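Local coordinates for protein MFP2b (Ascaris suum, PDB 2BJR) that probably enhances the polymerisation of major sperm protein that drives the amoeboid crawling of nematode sperm, and carries a bound zinc ion, at residues Val230-Gly242 / His304-Val316. Numbering follows the deposited sequence.
Sequences VALWYQSGEPVMG and HVDHHKGNISPAV
A beta hairpin, 230-242, packs against the turn and strand of 304-316 in the second cytosolic motility protein region, Pro239 and Met241 settling on Val305, His307, Ile312 and Pro314. The Pro239 ring bridges Val305 and His307: its CB lies 3.6 Å from Val305 CG1, while its CD rests 3.6 Å from His307 CB. Selenomethionine Met241 bends at its second torsion (chi2 -72°), and its CE reaches Val305 CG2 at 3.7 Å while the side chain lies alongside Pro314. Val230 CG1 closes this apolar row against Pro314 CG (3.8 Å). The 230-242 hairpin turns through a type I' turn, Gln235 to Glu238, and belongs to one antiparallel sheet; strand 313-319 belongs to another, so the contact joins the two sheets through a mostly buried interface. Lys327 of the neighbouring strand 322-329 also touches Met241 and Ile312. Toward the turns the contact becomes polar. Glu238 CG sits over one face of the His307 imidazole, a CH-pi contact 4.0 Å from the ring centroid. Beyond it the extended side chain delivers OE2 to Lys309 NZ, a 2.6 Å salt bridge on the syn side of the carboxylate, 28° out of its plane; Trp257 NE1 holds OE1.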
ATOM      1  N   VAL A 230      -4.417  -1.641 -13.463  1.00 14.28           N
ATOM      2  CA  VAL A 230      -4.731  -2.224 -12.162  1.00 13.94           C
ATOM      3  C   VAL A 230      -4.661  -1.218 -11.004  1.00 13.79           C
ATOM      4  O   VAL A 230      -3.674  -0.515 -10.834  1.00 15.69           O
ATOM      5  CB  VAL A 230      -3.738  -3.342 -11.874  1.00 14.26           C
ATOM      6  CG1 VAL A 230      -3.990  -3.928 -10.416  1.00 12.44           C
ATOM      7  CG2 VAL A 230      -3.888  -4.452 -12.897  1.00 14.11           C
ATOM      8  N   ALA A 231      -5.706  -1.198 -10.191  1.00 14.19           N
ATOM      9  CA  ALA A 231      -5.762  -0.353  -8.998  1.00 14.93           C
ATOM     10  C   ALA A 231      -6.469  -1.134  -7.912  1.00 14.94           C
ATOM     11  O   ALA A 231      -7.249  -2.061  -8.207  1.00 14.04           O
ATOM     12  CB  ALA A 231      -6.507   0.908  -9.319  1.00 16.04           C
ATOM     13  N   LEU A 232      -6.192  -0.736  -6.661  1.00 15.14           N
ATOM     14  CA  LEU A 232      -6.745  -1.292  -5.453  1.00 15.01           C
ATOM     15  C   LEU A 232      -7.439  -0.230  -4.632  1.00 15.13           C
ATOM     16  O   LEU A 232      -6.948   0.885  -4.502  1.00 16.23           O
ATOM     17  CB  LEU A 232      -5.631  -1.880  -4.631  1.00 14.72           C
ATOM     18  CG  LEU A 232      -5.869  -2.380  -3.208  1.00 13.54           C
ATOM     19  CD1 LEU A 232      -6.682  -3.620  -3.260  1.00 14.47           C
ATOM     20  CD2 LEU A 232      -4.547  -2.556  -2.470  1.00 15.17           C
ATOM     21  N   TRP A 233      -8.613  -0.590  -4.134  1.00 15.98           N
ATOM     22  CA  TRP A 233      -9.414   0.239  -3.254  1.00 15.18           C
ATOM     23  C   TRP A 233      -9.824  -0.669  -2.075  1.00 15.58           C
ATOM     24  O   TRP A 233      -9.517  -1.867  -2.069  1.00 15.99           O
ATOM     25  CB  TRP A 233     -10.639   0.618  -4.011  1.00 16.61           C
ATOM     26  CG  TRP A 233     -11.396   1.775  -3.567  1.00 14.28           C
ATOM     27  CD1 TRP A 233     -10.910   2.945  -3.121  1.00 17.70           C
ATOM     28  CD2 TRP A 233     -12.809   1.897  -3.588  1.00 15.59           C
ATOM     29  NE1 TRP A 233     -11.937   3.827  -2.880  1.00 18.27           N
ATOM     30  CE2 TRP A 233     -13.123   3.199  -3.146  1.00 19.45           C
ATOM     31  CE3 TRP A 233     -13.854   1.054  -3.983  1.00 17.79           C
ATOM     32  CZ2 TRP A 233     -14.433   3.682  -3.096  1.00 21.83           C
ATOM     33  CZ3 TRP A 233     -15.169   1.530  -3.918  1.00 20.24           C
ATOM     34  CH2 TRP A 233     -15.444   2.829  -3.467  1.00 21.09           C
ATOM     35  N   TYR A 234     -10.541  -0.095  -1.101  1.00 17.00           N
ATOM     36  CA  TYR A 234     -10.991  -0.821   0.077  1.00 16.83           C
ATOM     37  C   TYR A 234     -12.446  -0.482   0.379  1.00 18.73           C
ATOM     38  O   TYR A 234     -12.815   0.665   0.283  1.00 17.89           O
ATOM     39  CB  TYR A 234     -10.108  -0.457   1.248  1.00 18.31           C
ATOM     40  CG  TYR A 234      -8.824  -1.210   1.239  1.00 15.47           C
ATOM     41  CD1 TYR A 234      -7.681  -0.666   0.622  1.00 16.94           C
ATOM     42  CD2 TYR A 234      -8.711  -2.447   1.867  1.00 16.06           C
ATOM     43  CE1 TYR A 234      -6.516  -1.372   0.535  1.00 13.19           C
ATOM     44  CE2 TYR A 234      -7.486  -3.141   1.842  1.00 16.60           C
ATOM     45  CZ  TYR A 234      -6.418  -2.606   1.135  1.00 14.57           C
ATOM     46  OH  TYR A 234      -5.224  -3.251   1.113  1.00 15.92           O
ATOM     47  N   GLN A 235     -13.245  -1.484   0.717  1.00 19.97           N
ATOM     48  CA  GLN A 235     -14.613  -1.280   1.205  1.00 23.30           C
ATOM     49  C   GLN A 235     -14.827  -2.196   2.389  1.00 25.03           C
ATOM     50  O   GLN A 235     -14.626  -3.404   2.292  1.00 23.03           O
ATOM     51  CB  GLN A 235     -15.651  -1.657   0.150  1.00 24.19           C
ATOM     52  CG  GLN A 235     -15.948  -0.595  -0.865  1.00 26.52           C
ATOM     53  CD  GLN A 235     -16.609   0.665  -0.271  1.00 30.50           C
ATOM     54  OE1 GLN A 235     -17.279   0.602   0.745  1.00 33.39           O
ATOM     55  NE2 GLN A 235     -16.346   1.805  -0.877  1.00 29.69           N
ATOM     56  N   SER A 236     -15.199  -1.602   3.519  1.00 27.14           N
ATOM     57  CA  SER A 236     -15.313  -2.320   4.779  1.00 27.98           C
ATOM     58  C   SER A 236     -14.146  -3.191   5.151  1.00 26.87           C
ATOM     59  O   SER A 236     -14.349  -4.316   5.554  1.00 27.75           O
ATOM     60  CB  SER A 236     -16.569  -3.183   4.755  1.00 28.98           C
ATOM     61  OG  SER A 236     -17.713  -2.401   4.462  1.00 32.79           O
ATOM     62  N   GLY A 237     -12.912  -2.701   5.001  1.00 24.23           N
ATOM     63  CA  GLY A 237     -11.746  -3.476   5.300  1.00 23.73           C
ATOM     64  C   GLY A 237     -11.418  -4.558   4.279  1.00 22.40           C
ATOM     65  O   GLY A 237     -10.443  -5.252   4.431  1.00 24.22           O
ATOM     66  N   GLU A 238     -12.196  -4.649   3.212  1.00 20.25           N
ATOM     67  CA  GLU A 238     -11.954  -5.651   2.168  1.00 19.08           C
ATOM     68  C   GLU A 238     -11.222  -5.049   0.945  1.00 17.67           C
ATOM     69  O   GLU A 238     -11.633  -4.003   0.430  1.00 17.93           O
ATOM     70  CB  GLU A 238     -13.255  -6.227   1.673  1.00 18.98           C
ATOM     71  CG  GLU A 238     -14.019  -6.971   2.762  1.00 20.10           C
ATOM     72  CD  GLU A 238     -15.330  -7.580   2.313  1.00 25.66           C
ATOM     73  OE1 GLU A 238     -15.491  -7.979   1.129  1.00 23.09           O
ATOM     74  OE2 GLU A 238     -16.200  -7.730   3.216  1.00 26.29           O
ATOM     75  N   PRO A 239     -10.193  -5.721   0.455  1.00 17.09           N
ATOM     76  CA  PRO A 239      -9.484  -5.260  -0.750  1.00 16.30           C
ATOM     77  C   PRO A 239     -10.283  -5.484  -2.007  1.00 15.49           C
ATOM     78  O   PRO A 239     -10.914  -6.544  -2.188  1.00 15.61           O
ATOM     79  CB  PRO A 239      -8.217  -6.102  -0.738  1.00 17.06           C
ATOM     80  CG  PRO A 239      -8.608  -7.370  -0.078  1.00 17.94           C
ATOM     81  CD  PRO A 239      -9.618  -6.983   0.951  1.00 17.35           C
ATOM     82  N   VAL A 240     -10.362  -4.452  -2.846  1.00 15.43           N
ATOM     83  CA  VAL A 240     -11.106  -4.480  -4.087  1.00 14.58           C
ATOM     84  C   VAL A 240     -10.168  -4.084  -5.228  1.00 15.38           C
ATOM     85  O   VAL A 240      -9.722  -2.932  -5.301  1.00 14.77           O
ATOM     86  CB  VAL A 240     -12.244  -3.473  -4.046  1.00 16.09           C
ATOM     87  CG1 VAL A 240     -13.167  -3.606  -5.248  1.00 15.66           C
ATOM     88  CG2 VAL A 240     -13.007  -3.644  -2.736  1.00 16.48           C
HETATM   89  N   MSE A 241      -9.897  -5.040  -6.117  1.00 15.16           N
HETATM   90  CA  MSE A 241      -9.174  -4.712  -7.333  1.00 16.36           C
HETATM   91  C   MSE A 241     -10.161  -4.206  -8.371  1.00 15.12           C
HETATM   92  O   MSE A 241     -11.293  -4.605  -8.462  1.00 16.28           O
HETATM   93  CB  MSE A 241      -8.387  -5.881  -7.915  1.00 17.10           C
HETATM   94  CG  MSE A 241      -7.358  -6.432  -7.048  1.00 18.57           C
HETATM   95 SE   MSE A 241      -5.822  -5.309  -6.826  1.00 19.92          SE
HETATM   96  CE  MSE A 241      -4.891  -6.554  -5.711  1.00 17.68           C
ATOM     97  N   GLY A 242      -9.721  -3.229  -9.120  1.00 14.40           N
ATOM     98  CA  GLY A 242     -10.529  -2.704 -10.150  1.00 14.44           C
ATOM     99  C   GLY A 242      -9.679  -2.017 -11.188  1.00 14.56           C
ATOM    100  O   GLY A 242      -8.504  -2.334 -11.352  1.00 14.47           O
ATOM    101  N   HIS A 304      -1.800 -10.926  -5.371  1.00 17.93           N
ATOM    102  CA  HIS A 304      -2.899 -11.039  -4.428  1.00 18.03           C
ATOM    103  C   HIS A 304      -2.744 -10.102  -3.261  1.00 18.06           C
ATOM    104  O   HIS A 304      -1.630  -9.834  -2.807  1.00 18.60           O
ATOM    105  CB  HIS A 304      -3.035 -12.471  -3.873  1.00 18.22           C
ATOM    106  CG  HIS A 304      -1.788 -13.008  -3.239  1.00 20.94           C
ATOM    107  ND1 HIS A 304      -1.626 -13.120  -1.873  1.00 21.62           N
ATOM    108  CD2 HIS A 304      -0.644 -13.474  -3.794  1.00 22.11           C
ATOM    109  CE1 HIS A 304      -0.414 -13.600  -1.614  1.00 24.30           C
ATOM    110  NE2 HIS A 304       0.194 -13.845  -2.769  1.00 24.53           N
ATOM    111  N   VAL A 305      -3.868  -9.592  -2.791  1.00 17.62           N
ATOM    112  CA  VAL A 305      -3.926  -8.898  -1.505  1.00 18.35           C
ATOM    113  C   VAL A 305      -4.835  -9.733  -0.616  1.00 17.88           C
ATOM    114  O   VAL A 305      -5.946 -10.086  -1.003  1.00 18.09           O
ATOM    115  CB  VAL A 305      -4.421  -7.459  -1.674  1.00 18.71           C
ATOM    116  CG1 VAL A 305      -4.744  -6.849  -0.305  1.00 19.75           C
ATOM    117  CG2 VAL A 305      -3.349  -6.610  -2.370  1.00 20.54           C
ATOM    118  N   ASP A 306      -4.360 -10.046   0.585  1.00 20.47           N
ATOM    119  CA  ASP A 306      -4.980 -11.068   1.405  1.00 20.76           C
ATOM    120  C   ASP A 306      -5.970 -10.503   2.412  1.00 21.48           C
ATOM    121  O   ASP A 306      -5.813  -9.429   2.934  1.00 21.71           O
ATOM    122  CB  ASP A 306      -3.919 -11.890   2.117  1.00 21.93           C
ATOM    123  CG  ASP A 306      -3.035 -12.658   1.170  1.00 25.83           C
ATOM    124  OD1 ASP A 306      -3.304 -12.703  -0.059  1.00 25.72           O
ATOM    125  OD2 ASP A 306      -2.041 -13.271   1.585  1.00 27.37           O
ATOM    126  N   HIS A 307      -7.023 -11.258   2.639  1.00 22.40           N
ATOM    127  CA  HIS A 307      -8.080 -10.888   3.545  1.00 23.47           C
ATOM    128  C   HIS A 307      -8.745 -12.172   4.044  1.00 24.85           C
ATOM    129  O   HIS A 307      -8.752 -13.208   3.356  1.00 23.38           O
ATOM    130  CB  HIS A 307      -9.096 -10.003   2.828  1.00 22.65           C
ATOM    131  CG  HIS A 307     -10.190  -9.516   3.710  1.00 24.33           C
ATOM    132  ND1 HIS A 307     -10.090  -8.363   4.469  1.00 25.67           N
ATOM    133  CD2 HIS A 307     -11.403 -10.037   3.977  1.00 23.08           C
ATOM    134  CE1 HIS A 307     -11.209  -8.193   5.144  1.00 23.42           C
ATOM    135  NE2 HIS A 307     -12.018  -9.200   4.879  1.00 26.28           N
ATOM    136  N   HIS A 308      -9.352 -12.125   5.224  1.00 27.26           N
ATOM    137  CA  HIS A 308      -9.909 -13.366   5.787  1.00 29.82           C
ATOM    138  C   HIS A 308     -11.089 -13.904   4.999  1.00 30.45           C
ATOM    139  O   HIS A 308     -11.379 -15.085   5.045  1.00 33.03           O
ATOM    140  CB  HIS A 308     -10.252 -13.207   7.280  1.00 30.33           C
ATOM    141  CG  HIS A 308     -11.354 -12.237   7.545  1.00 33.32           C
ATOM    142  ND1 HIS A 308     -11.118 -10.945   7.952  1.00 37.42           N
ATOM    143  CD2 HIS A 308     -12.698 -12.360   7.447  1.00 37.77           C
ATOM    144  CE1 HIS A 308     -12.266 -10.315   8.106  1.00 38.22           C
ATOM    145  NE2 HIS A 308     -13.242 -11.151   7.807  1.00 38.19           N
ATOM    146  N   LYS A 309     -11.801 -13.062   4.277  1.00 31.35           N
ATOM    147  CA  LYS A 309     -12.907 -13.516   3.412  1.00 31.64           C
ATOM    148  C   LYS A 309     -12.469 -14.046   2.029  1.00 30.89           C
ATOM    149  O   LYS A 309     -13.308 -14.418   1.230  1.00 33.26           O
ATOM    150  CB  LYS A 309     -13.896 -12.396   3.164  1.00 31.43           C
ATOM    151  CG  LYS A 309     -14.742 -11.970   4.383  1.00 35.60           C
ATOM    152  CD  LYS A 309     -16.075 -11.431   3.843  1.00 38.29           C
ATOM    153  CE  LYS A 309     -16.718 -10.389   4.705  1.00 40.74           C
ATOM    154  NZ  LYS A 309     -17.831  -9.696   3.912  1.00 39.81           N
ATOM    155  N   GLY A 310     -11.183 -14.049   1.732  1.00 28.28           N
ATOM    156  CA  GLY A 310     -10.722 -14.424   0.407  1.00 26.33           C
ATOM    157  C   GLY A 310      -9.648 -13.461  -0.077  1.00 24.08           C
ATOM    158  O   GLY A 310      -9.780 -12.253   0.107  1.00 23.68           O
ATOM    159  N   ASN A 311      -8.604 -13.985  -0.699  1.00 20.61           N
ATOM    160  CA  ASN A 311      -7.528 -13.173  -1.235  1.00 19.51           C
ATOM    161  C   ASN A 311      -7.872 -12.729  -2.630  1.00 18.76           C
ATOM    162  O   ASN A 311      -8.403 -13.493  -3.419  1.00 17.84           O
ATOM    163  CB  ASN A 311      -6.240 -13.963  -1.200  1.00 20.75           C
ATOM    164  CG  ASN A 311      -6.010 -14.583   0.180  1.00 23.07           C
ATOM    165  OD1 ASN A 311      -6.353 -13.963   1.213  1.00 21.14           O
ATOM    166  ND2 ASN A 311      -5.501 -15.813   0.205  1.00 23.63           N
ATOM    167  N   ILE A 312      -7.630 -11.462  -2.929  1.00 17.74           N
ATOM    168  CA  ILE A 312      -8.146 -10.877  -4.152  1.00 17.08           C
ATOM    169  C   ILE A 312      -7.030 -10.548  -5.130  1.00 16.36           C
ATOM    170  O   ILE A 312      -6.024  -9.971  -4.746  1.00 17.42           O
ATOM    171  CB  ILE A 312      -8.955  -9.639  -3.781  1.00 17.25           C
ATOM    172  CG1 ILE A 312     -10.042  -9.976  -2.742  1.00 19.47           C
ATOM    173  CG2 ILE A 312      -9.601  -9.055  -4.999  1.00 16.65           C
ATOM    174  CD1 ILE A 312     -11.104 -10.968  -3.213  1.00 22.40           C
ATOM    175  N   SER A 313      -7.239 -10.870  -6.404  1.00 15.37           N
ATOM    176  CA  SER A 313      -6.261 -10.706  -7.474  1.00 15.35           C
ATOM    177  C   SER A 313      -6.860  -9.869  -8.601  1.00 15.70           C
ATOM    178  O   SER A 313      -8.087  -9.908  -8.795  1.00 14.60           O
ATOM    179  CB  SER A 313      -5.866 -12.082  -8.062  1.00 16.03           C
ATOM    180  OG  SER A 313      -5.332 -12.911  -7.049  1.00 16.24           O
ATOM    181  N   PRO A 314      -6.020  -9.159  -9.384  1.00 14.94           N
ATOM    182  CA  PRO A 314      -6.522  -8.473 -10.569  1.00 14.69           C
ATOM    183  C   PRO A 314      -6.838  -9.504 -11.677  1.00 14.72           C
ATOM    184  O   PRO A 314      -6.072 -10.437 -11.846  1.00 14.72           O
ATOM    185  CB  PRO A 314      -5.324  -7.568 -11.008  1.00 13.72           C
ATOM    186  CG  PRO A 314      -4.353  -7.636  -9.923  1.00 14.16           C
ATOM    187  CD  PRO A 314      -4.555  -8.970  -9.255  1.00 15.47           C
ATOM    188  N   ALA A 315      -7.892  -9.287 -12.450  1.00 15.28           N
ATOM    189  CA  ALA A 315      -8.328 -10.260 -13.462  1.00 16.15           C
ATOM    190  C   ALA A 315      -9.132  -9.565 -14.530  1.00 17.17           C
ATOM    191  O   ALA A 315      -9.974  -8.728 -14.240  1.00 16.14           O
ATOM    192  CB  ALA A 315      -9.146 -11.329 -12.827  1.00 17.12           C
ATOM    193  N   VAL A 316      -8.859  -9.911 -15.781  1.00 17.20           N
ATOM    194  CA  VAL A 316      -9.685  -9.506 -16.880  1.00 17.95           C
ATOM    195  C   VAL A 316     -10.733 -10.606 -17.067  1.00 19.28           C
ATOM    196  O   VAL A 316     -10.386 -11.786 -17.241  1.00 20.00           O
ATOM    197  CB  VAL A 316      -8.835  -9.382 -18.159  1.00 19.12           C
ATOM    198  CG1 VAL A 316      -9.692  -9.037 -19.330  1.00 19.61           C
ATOM    199  CG2 VAL A 316      -7.729  -8.345 -17.977  1.00 17.52           C
TER